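Local coordinates for lipoate-protein ligase, putative (Streptococcus pneumoniae, PDB 1VQZ) that is a putative member of the lipoate-protein ligase family, pairing a ligase catalytic domain of the class II tRNA synthetase-like clan with a smaller C-terminal domain, at residues T23-A28 / E232-I237; P51-G56 / N172-S177; T115-T120 / N134-D139; G269-F274 / E333-A338. One frame throughout, in Å; residues are numbered along the deposited sequence.

Contact 1: T23-A28 / E232-I237; sequences TAFNIA and EELAEI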
loop_
_atom_site.group_PDB
_atom_site.type_symbol
_atom_site.label_atom_id
_atom_site.label_comp_id
_atom_site.label_asym_id
_atom_site.label_seq_id
_atom_site.Cartn_x
_atom_site.Cartn_y
_atom_site.Cartn_z
ATOM N N THR A 23 -3.135 3.348 -14.749
ATOM C CA THR A 23 -3.034 3.080 -13.337
ATOM C C THR A 23 -4.084 2.071 -12.859
ATOM O O THR A 23 -3.760 1.074 -12.195
ATOM C CB THR A 23 -3.122 4.394 -12.504
ATOM O OG1 THR A 23 -2.096 5.305 -12.918
ATOM C CG2 THR A 23 -2.950 4.106 -11.019
ATOM N N ALA A 24 -5.331 2.332 -13.171
ATOM C CA ALA A 24 -6.391 1.454 -12.724
ATOM C C ALA A 24 -6.277 0.033 -13.298
ATOM O O ALA A 24 -6.511 -0.943 -12.579
ATOM C CB ALA A 24 -7.722 2.057 -13.047
ATOM N N PHE A 25 -5.877 -0.083 -14.565
ATOM C CA PHE A 25 -5.638 -1.360 -15.199
ATOM C C PHE A 25 -4.496 -2.116 -14.484
ATOM O O PHE A 25 -4.604 -3.317 -14.175
ATOM C CB PHE A 25 -5.317 -1.188 -16.699
ATOM C CG PHE A 25 -4.892 -2.474 -17.352
ATOM C CD1 PHE A 25 -5.836 -3.427 -17.697
ATOM C CD2 PHE A 25 -3.549 -2.763 -17.531
ATOM C CE1 PHE A 25 -5.437 -4.632 -18.250
ATOM C CE2 PHE A 25 -3.140 -3.969 -18.060
ATOM C CZ PHE A 25 -4.091 -4.910 -18.406
ATOM N N ASN A 26 -3.414 -1.400 -14.226
ATOM C CA ASN A 26 -2.216 -1.972 -13.626
ATOM C C ASN A 26 -2.472 -2.532 -12.237
ATOM O O ASN A 26 -1.921 -3.601 -11.846
ATOM C CB ASN A 26 -1.102 -0.931 -13.541
ATOM C CG ASN A 26 -0.446 -0.597 -14.906
ATOM O OD1 ASN A 26 -0.658 -1.267 -15.937
ATOM N ND2 ASN A 26 0.356 0.506 -14.907
ATOM N N ILE A 27 -3.252 -1.785 -11.457
ATOM C CA ILE A 27 -3.543 -2.183 -10.108
ATOM C C ILE A 27 -4.485 -3.391 -10.155
ATOM O O ILE A 27 -4.325 -4.346 -9.357
ATOM C CB ILE A 27 -3.991 -0.979 -9.273
ATOM C CG1 ILE A 27 -2.796 -0.035 -9.064
ATOM C CG2 ILE A 27 -4.507 -1.370 -7.884
ATOM C CD1 ILE A 27 -3.193 1.242 -8.393
ATOM N N ALA A 28 -5.445 -3.366 -11.095
ATOM C CA ALA A 28 -6.346 -4.529 -11.305
ATOM C C ALA A 28 -5.532 -5.808 -11.651
ATOM O O ALA A 28 -5.808 -6.929 -11.166
ATOM C CB ALA A 28 -7.362 -4.206 -12.389
ATOM N N GLU A 232 -9.035 -14.137 -22.217
ATOM C CA GLU A 232 -10.069 -14.304 -21.212
ATOM C C GLU A 232 -9.629 -13.694 -19.891
ATOM O O GLU A 232 -10.391 -12.955 -19.290
ATOM C CB GLU A 232 -10.429 -15.774 -20.986
ATOM C CG GLU A 232 -11.155 -16.468 -22.146
ATOM C CD GLU A 232 -11.621 -17.879 -21.791
ATOM O OE1 GLU A 232 -11.544 -18.253 -20.599
ATOM O OE2 GLU A 232 -12.074 -18.615 -22.702
ATOM N N GLU A 233 -8.402 -13.979 -19.451
ATOM C CA GLU A 233 -7.851 -13.351 -18.225
ATOM C C GLU A 233 -7.776 -11.821 -18.311
ATOM O O GLU A 233 -8.089 -11.112 -17.338
ATOM C CB GLU A 233 -6.469 -13.926 -17.884
ATOM C CG GLU A 233 -6.518 -15.417 -17.472
ATOM C CD GLU A 233 -5.123 -16.071 -17.367
ATOM O OE1 GLU A 233 -4.326 -15.916 -18.317
ATOM O OE2 GLU A 233 -4.844 -16.756 -16.346
ATOM N N LEU A 234 -7.357 -11.328 -19.467
ATOM C CA LEU A 234 -7.333 -9.907 -19.734
ATOM C C LEU A 234 -8.736 -9.281 -19.610
ATOM O O LEU A 234 -8.888 -8.204 -19.051
ATOM C CB LEU A 234 -6.729 -9.626 -21.117
ATOM C CG LEU A 234 -5.188 -9.659 -21.162
ATOM C CD1 LEU A 234 -4.599 -9.693 -22.619
ATOM C CD2 LEU A 234 -4.590 -8.516 -20.372
ATOM N N ALA A 235 -9.752 -9.978 -20.102
ATOM C CA ALA A 235 -11.149 -9.539 -19.911
ATOM C C ALA A 235 -11.531 -9.431 -18.428
ATOM O O ALA A 235 -12.139 -8.434 -18.011
ATOM C CB ALA A 235 -12.139 -10.481 -20.666
ATOM N N GLU A 236 -11.173 -10.461 -17.657
ATOM C CA GLU A 236 -11.463 -10.514 -16.228
ATOM C C GLU A 236 -10.736 -9.355 -15.507
ATOM O O GLU A 236 -11.303 -8.669 -14.648
ATOM C CB GLU A 236 -11.086 -11.908 -15.609
ATOM C CG GLU A 236 -11.801 -13.175 -16.276
ATOM C CD GLU A 236 -11.766 -14.506 -15.440
ATOM O OE1 GLU A 236 -11.175 -14.503 -14.312
ATOM O OE2 GLU A 236 -12.313 -15.577 -15.927
ATOM N N ILE A 237 -9.476 -9.144 -15.856
ATOM C CA ILE A 237 -8.718 -8.022 -15.339
ATOM C C ILE A 237 -9.392 -6.667 -15.604
ATOM O O ILE A 237 -9.517 -5.849 -14.711
ATOM C CB ILE A 237 -7.251 -8.035 -15.833
ATOM C CG1 ILE A 237 -6.510 -9.209 -15.182
ATOM C CG2 ILE A 237 -6.528 -6.701 -15.486
ATOM C CD1 ILE A 237 -5.207 -9.521 -15.838
#
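F25 reaches from helix 23-28 to the side of helix 232-237 and meets two of its side chains with different parts of its ring. CZ, at the far end of the ring, comes to CD2 of L234 at 4.1 Å, and this methyl lies at the ring edge, near the ring plane. The other partner, I237, approaches obliquely: its CG2 is 3.6 Å from F25 CE1, while its distance to F25 CD1 is 4.0 Å, so one branch methyl meets the CD1-CE1 bond of the ring at a slant. The reach follows from the first torsion of F25, 173°, which sets CG opposite the backbone N and carries the ring across although the CB itself does not aim at the partner helix.

A28, one turn further on, does point at it. Its CB is 4.1 Å from I237 CG2, so this one methyl touches both A28 and the ring of F25. The same A28 CB lies 3.6 Å from the carbonyl O of I237, and the CA atoms of A28 and I237 are 5.8 Å apart, a closeness consistent with the small side chain of A28. The segment axes nevertheless stay 10.6 Å apart and run at 115°, a steep crossing in which only a few residues touch; 190 Å² is buried, and the side-chain pairs across it are all apolar.

Beyond these residues, L29 and Y32 of helix 23-36 continue the packing on I237, and F245 of helix 231-245 touches I27 and A28. T23 and I27 also rest on V78 of strand 76-79.

Contact 2: P51-G56 / N172-S177; sequences PSIIVG and NALKVS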
loop_
_atom_site.group_PDB
_atom_site.type_symbol
_atom_site.label_atom_id
_atom_site.label_comp_id
_atom_site.label_asym_id
_atom_site.label_seq_id
_atom_site.Cartn_x
_atom_site.Cartn_y
_atom_site.Cartn_z
ATOM N N PRO A 51 1.297 9.576 -14.025
ATOM C CA PRO A 51 1.103 10.413 -12.804
ATOM C C PRO A 51 -0.197 10.131 -12.022
ATOM O O PRO A 51 -1.350 10.270 -12.533
ATOM C CB PRO A 51 1.151 11.865 -13.329
ATOM C CG PRO A 51 2.117 11.750 -14.540
ATOM C CD PRO A 51 1.746 10.374 -15.178
ATOM N N SER A 52 -0.007 9.774 -10.769
ATOM C CA SER A 52 -1.070 9.223 -9.942
ATOM C C SER A 52 -0.832 9.479 -8.472
ATOM O O SER A 52 0.311 9.440 -8.009
ATOM C CB SER A 52 -1.182 7.696 -10.160
ATOM O OG SER A 52 -1.432 7.332 -11.535
ATOM N N ILE A 53 -1.908 9.767 -7.738
ATOM C CA ILE A 53 -1.910 9.651 -6.287
ATOM C C ILE A 53 -2.569 8.333 -5.906
ATOM O O ILE A 53 -3.747 8.101 -6.185
ATOM C CB ILE A 53 -2.631 10.818 -5.558
ATOM C CG1 ILE A 53 -2.044 12.178 -5.989
ATOM C CG2 ILE A 53 -2.537 10.601 -4.034
ATOM C CD1 ILE A 53 -0.588 12.389 -5.533
ATOM N N ILE A 54 -1.805 7.493 -5.241
ATOM C CA ILE A 54 -2.279 6.220 -4.784
ATOM C C ILE A 54 -2.539 6.316 -3.271
ATOM O O ILE A 54 -1.633 6.608 -2.499
ATOM C CB ILE A 54 -1.280 5.105 -5.053
ATOM C CG1 ILE A 54 -0.866 5.053 -6.540
ATOM C CG2 ILE A 54 -1.888 3.752 -4.676
ATOM C CD1 ILE A 54 -2.004 4.894 -7.528
ATOM N N VAL A 55 -3.774 6.048 -2.872
ATOM C CA VAL A 55 -4.198 6.179 -1.503
ATOM C C VAL A 55 -4.309 4.827 -0.873
ATOM O O VAL A 55 -4.589 3.839 -1.550
ATOM C CB VAL A 55 -5.492 7.057 -1.299
ATOM C CG1 VAL A 55 -5.282 8.428 -1.924
ATOM C CG2 VAL A 55 -6.766 6.393 -1.860
ATOM N N GLY A 56 -4.055 4.804 0.440
ATOM C CA GLY A 56 -4.140 3.598 1.225
ATOM C C GLY A 56 -5.555 3.078 1.297
ATOM O O GLY A 56 -6.544 3.805 1.145
ATOM N N ASN A 172 1.643 19.233 -3.156
ATOM C CA ASN A 172 0.670 20.056 -3.878
ATOM C C ASN A 172 -0.632 19.286 -4.141
ATOM O O ASN A 172 -1.685 19.900 -4.257
ATOM C CB ASN A 172 1.261 20.610 -5.192
ATOM C CG ASN A 172 2.419 21.592 -4.961
ATOM O OD1 ASN A 172 2.393 22.388 -4.034
ATOM N ND2 ASN A 172 3.434 21.527 -5.810
ATOM N N ALA A 173 -0.567 17.954 -4.214
ATOM C CA ALA A 173 -1.774 17.131 -4.543
ATOM C C ALA A 173 -2.639 16.761 -3.346
ATOM O O ALA A 173 -3.769 16.290 -3.515
ATOM C CB ALA A 173 -1.389 15.885 -5.310
ATOM N N LEU A 174 -2.104 16.956 -2.145
ATOM C CA LEU A 174 -2.774 16.576 -0.895
ATOM C C LEU A 174 -3.281 17.850 -0.230
ATOM O O LEU A 174 -2.708 18.888 -0.416
ATOM C CB LEU A 174 -1.804 15.846 0.041
ATOM C CG LEU A 174 -1.264 14.441 -0.346
ATOM C CD1 LEU A 174 -0.491 13.820 0.802
ATOM C CD2 LEU A 174 -2.356 13.507 -0.795
ATOM N N LYS A 175 -4.371 17.750 0.517
ATOM C CA LYS A 175 -4.872 18.837 1.336
ATOM C C LYS A 175 -4.953 18.455 2.819
ATOM O O LYS A 175 -4.898 17.282 3.193
ATOM C CB LYS A 175 -6.274 19.242 0.872
ATOM C CG LYS A 175 -7.318 18.111 0.941
ATOM C CD LYS A 175 -8.678 18.651 1.253
ATOM C CE LYS A 175 -9.804 17.800 0.684
ATOM N NZ LYS A 175 -11.146 18.432 0.943
ATOM N N VAL A 176 -5.094 19.471 3.652
ATOM C CA VAL A 176 -5.416 19.300 5.070
ATOM C C VAL A 176 -6.942 19.379 5.265
ATOM O O VAL A 176 -7.559 20.431 4.991
ATOM C CB VAL A 176 -4.675 20.369 5.929
ATOM C CG1 VAL A 176 -5.016 20.226 7.415
ATOM C CG2 VAL A 176 -3.165 20.240 5.714
ATOM N N SER A 177 -7.540 18.261 5.706
ATOM C CA SER A 177 -8.956 18.202 6.095
ATOM C C SER A 177 -9.356 19.309 7.081
ATOM O O SER A 177 -8.583 19.674 7.961
ATOM C CB SER A 177 -9.293 16.856 6.770
ATOM O OG SER A 177 -10.699 16.777 7.084
#
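I53 and A173 join a strand of the small mixed sheet 76-79/52-55/87-89 to the C-terminal end of helix 169-173, a strand-against-helix-end packing within the catalytic domain of the ligase family. The strand is the middle one of its sheet, parallel to 76-79 and antiparallel to 87-89, so its backbone is engaged with neighbours on both sides: I53 bonds to E76 and V78, and I54 to V87. What it gives to the 172-177 segment is a side chain.

The contact is one of apolar packing, burying 109 Å² in all. Its tighter half is aliphatic chain against methyl. CB of A173 lies 3.6 Å from CD1 of I53 and 3.8 Å from CG1 of the same residue, so the methyl rests alongside the outer bond of the isoleucine chain and does not merely meet its end. The two CB atoms point toward the opposing segments, and the nearest CA atoms, those of I53 and A173, are 7.7 Å apart.

The looser half uses the other branch of I53 and the residue at which the chain leaves helical geometry, L174. The CB of L174 is not aimed at the strand, but the end of its chain swings closer.

Around the pair, Y69 and V70 of helix 67-73 touch A173, while I65, I75 and Y88 pack on I53, which leaves the isoleucine buried. With chi1 at -55°, CG2 of I53 stands opposite the backbone N, and this branch meets CD2 of L174 at 4.4 Å.

Contact 3: T115-T120 / N134-D139; sequences TPVINT and NDLEID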
loop_
_atom_site.group_PDB
_atom_site.type_symbol
_atom_site.label_atom_id
_atom_site.label_comp_id
_atom_site.label_asym_id
_atom_site.label_seq_id
_atom_site.Cartn_x
_atom_site.Cartn_y
_atom_site.Cartn_z
ATOM N N THR A 115 18.185 -8.363 -2.164
ATOM C CA THR A 115 19.517 -8.730 -2.610
ATOM C C THR A 115 19.715 -8.456 -4.103
ATOM O O THR A 115 20.707 -7.796 -4.473
ATOM C CB THR A 115 19.914 -10.184 -2.203
ATOM O OG1 THR A 115 20.328 -10.167 -0.833
ATOM C CG2 THR A 115 21.076 -10.691 -3.028
ATOM N N PRO A 116 18.815 -8.987 -4.954
ATOM C CA PRO A 116 18.769 -8.596 -6.366
ATOM C C PRO A 116 18.806 -7.077 -6.607
ATOM O O PRO A 116 19.570 -6.629 -7.475
ATOM C CB PRO A 116 17.466 -9.216 -6.863
ATOM C CG PRO A 116 17.280 -10.404 -6.017
ATOM C CD PRO A 116 17.807 -10.032 -4.658
ATOM N N VAL A 117 18.058 -6.289 -5.832
ATOM C CA VAL A 117 18.148 -4.826 -5.987
ATOM C C VAL A 117 19.551 -4.329 -5.648
ATOM O O VAL A 117 20.135 -3.630 -6.455
ATOM C CB VAL A 117 17.089 -4.080 -5.199
ATOM C CG1 VAL A 117 17.199 -2.569 -5.429
ATOM C CG2 VAL A 117 15.691 -4.559 -5.630
ATOM N N ILE A 118 20.095 -4.756 -4.496
ATOM C CA ILE A 118 21.405 -4.295 -3.981
ATOM C C ILE A 118 22.496 -4.610 -4.978
ATOM O O ILE A 118 23.410 -3.796 -5.209
ATOM C CB ILE A 118 21.785 -4.977 -2.614
ATOM C CG1 ILE A 118 20.855 -4.577 -1.459
ATOM C CG2 ILE A 118 23.238 -4.685 -2.205
ATOM C CD1 ILE A 118 20.378 -3.162 -1.470
ATOM N N ASN A 119 22.414 -5.807 -5.536
ATOM C CA ASN A 119 23.416 -6.319 -6.443
ATOM C C ASN A 119 23.349 -5.670 -7.829
ATOM O O ASN A 119 24.398 -5.309 -8.381
ATOM C CB ASN A 119 23.299 -7.839 -6.551
ATOM C CG ASN A 119 23.850 -8.576 -5.311
ATOM O OD1 ASN A 119 24.522 -7.992 -4.458
ATOM N ND2 ASN A 119 23.570 -9.868 -5.227
ATOM N N THR A 120 22.141 -5.542 -8.378
ATOM C CA THR A 120 21.882 -4.729 -9.597
ATOM C C THR A 120 22.532 -3.341 -9.426
ATOM O O THR A 120 23.337 -2.924 -10.254
ATOM C CB THR A 120 20.356 -4.595 -9.903
ATOM O OG1 THR A 120 19.762 -5.893 -10.061
ATOM C CG2 THR A 120 20.067 -3.761 -11.190
ATOM N N ASN A 134 11.391 -2.635 5.919
ATOM C CA ASN A 134 10.552 -2.270 4.762
ATOM C C ASN A 134 11.112 -1.147 3.864
ATOM O O ASN A 134 10.339 -0.462 3.165
ATOM C CB ASN A 134 9.135 -1.912 5.260
ATOM C CG ASN A 134 8.367 -3.136 5.738
ATOM O OD1 ASN A 134 7.799 -3.869 4.935
ATOM N ND2 ASN A 134 8.368 -3.372 7.053
ATOM N N ASP A 135 12.435 -0.966 3.887
ATOM C CA ASP A 135 13.099 -0.022 2.982
ATOM C C ASP A 135 14.584 -0.285 2.696
ATOM O O ASP A 135 15.329 -0.878 3.503
ATOM C CB ASP A 135 12.933 1.419 3.482
ATOM C CG ASP A 135 12.880 1.516 4.989
ATOM O OD1 ASP A 135 13.668 0.829 5.668
ATOM O OD2 ASP A 135 12.030 2.282 5.483
ATOM N N LEU A 136 14.990 0.185 1.518
ATOM C CA LEU A 136 16.377 0.156 1.092
ATOM C C LEU A 136 16.950 1.581 1.117
ATOM O O LEU A 136 16.228 2.561 0.914
ATOM C CB LEU A 136 16.467 -0.443 -0.319
ATOM C CG LEU A 136 15.959 -1.885 -0.469
ATOM C CD1 LEU A 136 15.782 -2.289 -1.939
ATOM C CD2 LEU A 136 16.872 -2.840 0.221
ATOM N N GLU A 137 18.248 1.697 1.340
ATOM C CA GLU A 137 18.869 3.018 1.458
ATOM C C GLU A 137 20.096 3.170 0.609
ATOM O O GLU A 137 20.772 2.176 0.329
ATOM C CB GLU A 137 19.302 3.251 2.887
ATOM C CG GLU A 137 18.211 3.757 3.794
ATOM C CD GLU A 137 18.749 4.021 5.200
ATOM O OE1 GLU A 137 19.977 3.894 5.380
ATOM O OE2 GLU A 137 17.941 4.351 6.097
ATOM N N ILE A 138 20.392 4.418 0.224
ATOM C CA ILE A 138 21.690 4.742 -0.373
ATOM C C ILE A 138 22.245 5.937 0.370
ATOM O O ILE A 138 21.626 7.013 0.392
ATOM C CB ILE A 138 21.611 5.091 -1.879
ATOM C CG1 ILE A 138 21.113 3.896 -2.715
ATOM C CG2 ILE A 138 22.959 5.576 -2.414
ATOM C CD1 ILE A 138 20.578 4.335 -4.108
ATOM N N ASP A 139 23.408 5.743 0.976
ATOM C CA ASP A 139 24.029 6.792 1.751
ATOM C C ASP A 139 23.017 7.377 2.722
ATOM O O ASP A 139 22.861 8.598 2.798
ATOM C CB ASP A 139 24.581 7.896 0.827
ATOM C CG ASP A 139 25.538 8.851 1.558
ATOM O OD1 ASP A 139 26.446 8.361 2.276
ATOM O OD2 ASP A 139 25.360 10.085 1.425
#
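V117 and I118, successive residues of helix 115-120, share one partner on strand 135-138, L136, and take a different methyl of it each. The segment begins with a kink: the N of P116 cannot donate a bond to the preceding turn. V117 follows with its CB directed at the strand. Its chi1 of -178° sets CG1 opposite the backbone N, and this branch comes to CD1 of L136 at 3.8 Å; V117 CB is almost as near to that methyl, at 3.9 Å, so L136 lies against the root of the valine as well as its branch. I118 points less directly, yet its chain bends over until CD1 is 3.9 Å from CD2 of L136. The fork of the leucine thus spreads across two adjacent residues. T120 takes no part in the contact with L136; it gives its hydroxyl to the carbonyl O of P116 at 2.7 Å (OG1 to O), from the face of the carbonyl plane opposite to that used by its own backbone N.

Neighbouring strands add F143 beside V117 and L136, and F130 beside L136. With 122 Å² buried by aliphatic side chains and L136 shielded from solvent, the geometry is consistent with a helix-to-sheet junction held by hydrophobic burial.

Contact 4: G269-F274 / E333-A338; sequences GKVEVF and EEIAEA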
loop_
_atom_site.group_PDB
_atom_site.type_symbol
_atom_site.label_atom_id
_atom_site.label_comp_id
_atom_site.label_asym_id
_atom_site.label_seq_id
_atom_site.Cartn_x
_atom_site.Cartn_y
_atom_site.Cartn_z
ATOM N N GLY A 269 -0.027 6.775 12.913
ATOM C CA GLY A 269 -1.155 6.941 12.019
ATOM C C GLY A 269 -2.332 7.673 12.609
ATOM O O GLY A 269 -2.611 7.641 13.792
ATOM N N LYS A 270 -3.032 8.311 11.704
ATOM C CA LYS A 270 -4.327 8.875 11.927
ATOM C C LYS A 270 -5.417 7.786 11.932
ATOM O O LYS A 270 -5.454 6.917 11.044
ATOM C CB LYS A 270 -4.515 9.853 10.747
ATOM C CG LYS A 270 -5.729 10.608 10.670
ATOM C CD LYS A 270 -5.463 11.942 9.977
ATOM C CE LYS A 270 -5.977 11.977 8.617
ATOM N NZ LYS A 270 -6.140 13.431 8.213
ATOM N N VAL A 271 -6.315 7.851 12.922
ATOM C CA VAL A 271 -7.472 6.946 13.030
ATOM C C VAL A 271 -8.758 7.781 13.160
ATOM O O VAL A 271 -8.901 8.593 14.071
ATOM C CB VAL A 271 -7.366 5.984 14.242
ATOM C CG1 VAL A 271 -8.602 5.093 14.331
ATOM C CG2 VAL A 271 -6.094 5.166 14.172
ATOM N N GLU A 272 -9.668 7.576 12.213
ATOM C CA GLU A 272 -10.955 8.259 12.133
ATOM C C GLU A 272 -12.073 7.234 12.216
ATOM O O GLU A 272 -12.138 6.313 11.419
ATOM C CB GLU A 272 -11.075 9.025 10.837
ATOM C CG GLU A 272 -12.295 9.992 10.792
ATOM C CD GLU A 272 -12.390 10.786 9.493
ATOM O OE1 GLU A 272 -11.968 10.264 8.424
ATOM O OE2 GLU A 272 -12.931 11.932 9.549
ATOM N N VAL A 273 -12.951 7.414 13.184
ATOM C CA VAL A 273 -13.986 6.444 13.478
ATOM C C VAL A 273 -15.376 7.025 13.278
ATOM O O VAL A 273 -15.754 8.012 13.892
ATOM C CB VAL A 273 -13.892 5.975 14.929
ATOM C CG1 VAL A 273 -15.026 4.955 15.221
ATOM C CG2 VAL A 273 -12.527 5.422 15.232
ATOM N N PHE A 274 -16.158 6.381 12.434
ATOM C CA PHE A 274 -17.561 6.758 12.270
ATOM C C PHE A 274 -18.441 5.633 12.879
ATOM O O PHE A 274 -18.511 4.536 12.344
ATOM C CB PHE A 274 -17.914 6.953 10.785
ATOM C CG PHE A 274 -17.149 8.059 10.098
ATOM C CD1 PHE A 274 -15.912 7.819 9.533
ATOM C CD2 PHE A 274 -17.701 9.321 9.960
ATOM C CE1 PHE A 274 -15.233 8.830 8.856
ATOM C CE2 PHE A 274 -17.013 10.345 9.305
ATOM C CZ PHE A 274 -15.769 10.077 8.745
ATOM N N GLU A 333 -5.362 0.249 23.684
ATOM C CA GLU A 333 -5.792 1.367 24.516
ATOM C C GLU A 333 -5.983 2.613 23.660
ATOM O O GLU A 333 -6.937 3.362 23.848
ATOM C CB GLU A 333 -4.794 1.656 25.632
ATOM C CG GLU A 333 -4.744 0.632 26.724
ATOM C CD GLU A 333 -3.983 -0.626 26.361
ATOM O OE1 GLU A 333 -3.336 -0.704 25.299
ATOM O OE2 GLU A 333 -4.031 -1.541 27.181
ATOM N N GLU A 334 -5.058 2.830 22.749
ATOM C CA GLU A 334 -5.144 3.954 21.839
ATOM C C GLU A 334 -6.324 3.791 20.876
ATOM O O GLU A 334 -7.035 4.741 20.633
ATOM C CB GLU A 334 -3.810 4.141 21.089
ATOM C CG GLU A 334 -2.700 4.762 21.939
ATOM C CD GLU A 334 -1.305 4.730 21.298
ATOM O OE1 GLU A 334 -0.896 3.724 20.657
ATOM O OE2 GLU A 334 -0.579 5.721 21.483
ATOM N N ILE A 335 -6.507 2.612 20.281
ATOM C CA ILE A 335 -7.650 2.387 19.400
ATOM C C ILE A 335 -8.981 2.532 20.135
ATOM O O ILE A 335 -9.897 3.201 19.613
ATOM C CB ILE A 335 -7.569 1.003 18.663
ATOM C CG1 ILE A 335 -6.378 0.994 17.723
ATOM C CG2 ILE A 335 -8.828 0.722 17.859
ATOM C CD1 ILE A 335 -6.424 2.092 16.685
ATOM N N ALA A 336 -9.086 1.976 21.355
ATOM C CA ALA A 336 -10.283 2.177 22.185
ATOM C C ALA A 336 -10.608 3.654 22.357
ATOM O O ALA A 336 -11.782 4.069 22.297
ATOM C CB ALA A 336 -10.123 1.546 23.541
ATOM N N GLU A 337 -9.567 4.445 22.586
ATOM C CA GLU A 337 -9.726 5.885 22.788
ATOM C C GLU A 337 -10.266 6.560 21.510
ATOM O O GLU A 337 -11.167 7.377 21.565
ATOM C CB GLU A 337 -8.404 6.504 23.233
ATOM C CG GLU A 337 -8.520 7.939 23.665
ATOM C CD GLU A 337 -7.194 8.543 24.155
ATOM O OE1 GLU A 337 -6.141 7.843 24.136
ATOM O OE2 GLU A 337 -7.228 9.733 24.551
ATOM N N ALA A 338 -9.746 6.161 20.363
ATOM C CA ALA A 338 -10.287 6.604 19.059
ATOM C C ALA A 338 -11.788 6.226 18.905
ATOM O O ALA A 338 -12.615 7.031 18.467
ATOM C CB ALA A 338 -9.461 6.024 17.935
#
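V271 and V273, two residues apart on strand 269-274, raise their side chains toward helix 333-338, and A338 fits against both. The small methyl of A338 is the bump: its CB sits 3.8 Å from CG1 of V271 and 4.1 Å from CG2 of V273, in the shallow dip between the two valines. Both valines have chi1 at 179°, which puts CG1 opposite the backbone N and CG2 opposite the carbonyl carbon; the repeated geometry presents the same branched profile twice along the strand. CG2 of V273 goes past the methyl to the helix backbone, 3.6 Å from the carbonyl O of A338. This close approach is consistent with the small bulk of alanine, and the CA atoms of V271 and A338 are 6.7 Å apart.

One turn earlier, I335 packs against the other branch of V271. Its CD1 meets V271 CG2 at 4.0 Å, the two side chains crossing at about a right angle, with the isoleucine arriving from a CB that is not itself aimed at the strand. The axes lie 9.1 Å apart at 43°, and 163 Å² is buried, all four touching residues being shielded from solvent.

Helix 332-339 thus packs on one face of the C-terminal sheet. I287 and I285 of strand 281-289 flank V271 and V273, R262 of strand 260-266 bonds to the carbonyl O of A338, and L318 of helix 311-318 touches I335.

Overall arrangement
Contacts 2 and 3 lie wholly within the ligase catalytic region, and contact 1 joins its helix 23-36 to the later helix 231-245, whereas contact 4 belongs to the C-terminal region. Along the chain, 115-120/134-139 falls between the segments of contact 2, and those in turn between the segments of contact 1; contact 4 opens only after all three have closed. Contacts 1 and 2 have centres 23 Å apart yet meet directly: T23 OG1 lies 2.5 Å from S52 OG, a probable hydrogen bond, and T23 and I27 pack on I54. Contact 3 stands on the large mixed sheet, 27 Å from contact 2 between centres. Contact 4 comes within about 5 Å of contact 2 at nearest atoms without touching, placing the two regions side by side.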